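Local coordinates for protein yjcS (Bacillus subtilis, PDB 1Q8B) that is of unknown function but probably acts as an enzyme related to the antibiotic biosynthesis monooxygenases, at residues 29-34 with 61-66. Sequence-based numbering, arbitrary orientation.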
loop_
_atom_site.group_PDB
_atom_site.type_symbol
_atom_site.label_atom_id
_atom_site.label_comp_id
_atom_site.label_asym_id
_atom_site.label_seq_id
_atom_site.Cartn_x
_atom_site.Cartn_y
_atom_site.Cartn_z
ATOM N N ASN A 29 9.766 1.857 24.249
ATOM C CA ASN A 29 10.680 2.813 23.629
ATOM C C ASN A 29 11.202 2.242 22.324
ATOM O O ASN A 29 11.262 2.939 21.314
ATOM C CB ASN A 29 11.869 3.120 24.544
ATOM C CG ASN A 29 11.444 3.608 25.911
ATOM O OD1 ASN A 29 10.720 4.603 26.033
ATOM N ND2 ASN A 29 11.894 2.910 26.956
ATOM N N GLU A 30 11.594 0.971 22.352
ATOM C CA GLU A 30 12.102 0.316 21.156
ATOM C C GLU A 30 11.025 0.372 20.078
ATOM O O GLU A 30 11.298 0.707 18.920
ATOM C CB GLU A 30 12.449 -1.145 21.446
ATOM C CG GLU A 30 13.590 -1.360 22.432
ATOM C CD GLU A 30 13.963 -2.837 22.583
ATOM O OE1 GLU A 30 14.839 -3.147 23.421
ATOM O OE2 GLU A 30 13.386 -3.689 21.864
ATOM N N ILE A 31 9.800 0.039 20.473
ATOM C CA ILE A 31 8.674 0.049 19.552
ATOM C C ILE A 31 8.450 1.441 18.974
ATOM O O ILE A 31 8.291 1.597 17.765
ATOM C CB ILE A 31 7.378 -0.437 20.250
ATOM C CG1 ILE A 31 7.527 -1.915 20.645
ATOM C CG2 ILE A 31 6.176 -0.229 19.324
ATOM C CD1 ILE A 31 6.410 -2.448 21.534
HETATM N N MSE A 32 8.453 2.457 19.831
HETATM C CA MSE A 32 8.241 3.816 19.355
HETATM C C MSE A 32 9.309 4.295 18.381
HETATM O O MSE A 32 9.021 5.106 17.508
HETATM C CB MSE A 32 8.120 4.789 20.528
HETATM C CG MSE A 32 6.761 4.748 21.208
HETATM SE SE MSE A 32 5.261 4.899 19.943
HETATM C CE MSE A 32 5.792 6.516 19.012
ATOM N N LYS A 33 10.538 3.803 18.521
ATOM C CA LYS A 33 11.601 4.204 17.601
ATOM C C LYS A 33 11.247 3.753 16.194
ATOM O O LYS A 33 11.509 4.459 15.221
ATOM C CB LYS A 33 12.944 3.599 18.013
ATOM C CG LYS A 33 13.617 4.338 19.154
ATOM C CD LYS A 33 14.974 3.735 19.482
ATOM C CE LYS A 33 15.717 4.583 20.511
ATOM N NZ LYS A 33 14.951 4.747 21.781
ATOM N N GLU A 34 10.647 2.570 16.091
ATOM C CA GLU A 34 10.239 2.033 14.800
ATOM C C GLU A 34 9.127 2.892 14.233
ATOM O O GLU A 34 9.081 3.151 13.030
ATOM C CB GLU A 34 9.764 0.585 14.939
ATOM C CG GLU A 34 10.901 -0.406 14.967
ATOM C CD GLU A 34 11.799 -0.270 13.745
ATOM O OE1 GLU A 34 11.342 -0.591 12.625
ATOM O OE2 GLU A 34 12.959 0.171 13.905
ATOM N N ARG A 61 -0.225 0.137 26.835
ATOM C CA ARG A 61 0.356 -0.646 25.746
ATOM C C ARG A 61 -0.443 -0.355 24.471
ATOM O O ARG A 61 -0.975 -1.266 23.822
ATOM C CB ARG A 61 0.323 -2.145 26.074
ATOM C CG ARG A 61 1.224 -2.528 27.241
ATOM C CD ARG A 61 2.692 -2.311 26.911
ATOM N NE ARG A 61 3.199 -3.333 25.997
ATOM C CZ ARG A 61 4.464 -3.419 25.596
ATOM N NH1 ARG A 61 5.362 -2.539 26.029
ATOM N NH2 ARG A 61 4.831 -4.382 24.762
ATOM N N LYS A 62 -0.537 0.933 24.138
ATOM C CA LYS A 62 -1.261 1.382 22.952
ATOM C C LYS A 62 -0.525 2.541 22.300
ATOM O O LYS A 62 0.231 3.259 22.960
ATOM C CB LYS A 62 -2.677 1.828 23.322
ATOM C CG LYS A 62 -3.616 0.701 23.723
ATOM C CD LYS A 62 -4.925 1.259 24.251
ATOM C CE LYS A 62 -5.947 0.157 24.438
ATOM N NZ LYS A 62 -5.351 -0.987 25.167
ATOM N N ILE A 63 -0.747 2.711 20.999
ATOM C CA ILE A 63 -0.120 3.778 20.235
ATOM C C ILE A 63 -1.210 4.481 19.446
ATOM O O ILE A 63 -2.059 3.833 18.839
ATOM C CB ILE A 63 0.942 3.219 19.262
ATOM C CG1 ILE A 63 2.082 2.579 20.060
ATOM C CG2 ILE A 63 1.476 4.332 18.367
ATOM C CD1 ILE A 63 3.102 1.868 19.205
HETATM N N MSE A 64 -1.184 5.809 19.457
HETATM C CA MSE A 64 -2.185 6.583 18.745
HETATM C C MSE A 64 -1.647 7.155 17.438
HETATM O O MSE A 64 -0.491 7.579 17.375
HETATM C CB MSE A 64 -2.678 7.721 19.627
HETATM C CG MSE A 64 -3.893 8.440 19.072
HETATM SE SE MSE A 64 -5.584 7.491 19.290
HETATM C CE MSE A 64 -5.428 7.032 21.165
ATOM N N LEU A 65 -2.488 7.166 16.401
ATOM C CA LEU A 65 -2.091 7.705 15.100
ATOM C C LEU A 65 -3.023 8.819 14.631
ATOM O O LEU A 65 -4.243 8.674 14.645
ATOM C CB LEU A 65 -2.070 6.601 14.029
ATOM C CG LEU A 65 -1.199 5.345 14.205
ATOM C CD1 LEU A 65 -1.418 4.419 13.006
ATOM C CD2 LEU A 65 0.282 5.723 14.322
ATOM N N TRP A 66 -2.425 9.936 14.232
ATOM C CA TRP A 66 -3.156 11.090 13.709
ATOM C C TRP A 66 -2.722 11.154 12.256
ATOM O O TRP A 66 -1.533 11.326 11.985
ATOM C CB TRP A 66 -2.730 12.390 14.405
ATOM C CG TRP A 66 -3.169 12.520 15.838
ATOM C CD1 TRP A 66 -4.123 11.780 16.478
ATOM C CD2 TRP A 66 -2.717 13.498 16.788
ATOM N NE1 TRP A 66 -4.295 12.239 17.762
ATOM C CE2 TRP A 66 -3.444 13.291 17.981
ATOM C CE3 TRP A 66 -1.769 14.528 16.746
ATOM C CZ2 TRP A 66 -3.252 14.078 19.129
ATOM C CZ3 TRP A 66 -1.579 15.314 17.889
ATOM C CH2 TRP A 66 -2.319 15.081 19.063
#
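Ile-63 reaches from its strand toward helix 28-42 and lays its delta methyl against two consecutive helix residues, Ile-31 and Met-32. CD1 of Ile-63 lies 3.7 Å from CG2 of Ile-31, the two side chains meeting at a slant, branch to chain end. In Ile-31 the CG2 branch stands opposite the backbone N while CG1 lies beside it (chi1 -65°), which sends one methyl to Ile-63 and leaves the longer arm to run up to Arg-61. Met-32, here selenomethionine, sets off less directly, yet bends at chi2 and chi3 so that its selenium passes alongside Ile-63, 3.8 Å from CD1 and 3.9 Å from CG1 of that residue. The two side chains run past one another in opposite senses. A branched isoleucine suits the strand, and the pliable, unbranched selenomethionine side chain of Met-32 can fold to its contour; no hydrogen bond joins the segments, and the seam rests on apolar packing.

At the edge of this patch Arg-61 brings its guanidinium obliquely to the far end of Ile-31, with NH2 4.1 Å from CD1 of Ile-31 and the two side chains crossing at nearly a right angle. What fixes NH2 is a pair of hydrogen bonds to the backbone oxygens of Ser-24 and Lys-26, which tie the arginine to the loop leading into the helix; the methyl of Ile-31 only packs beside it.

The contact belongs to the buried layer between helix and antiparallel sheet in a ferredoxin-like fold of the dimeric alpha-beta barrel type. Ile-22 of strand 13-22 touches Ile-31, Arg-61 and Ile-63, Pro-55 of strand 48-55 packs on Met-32, and Phe-35, one turn further along helix 28-42, continues the packing against Ile-63.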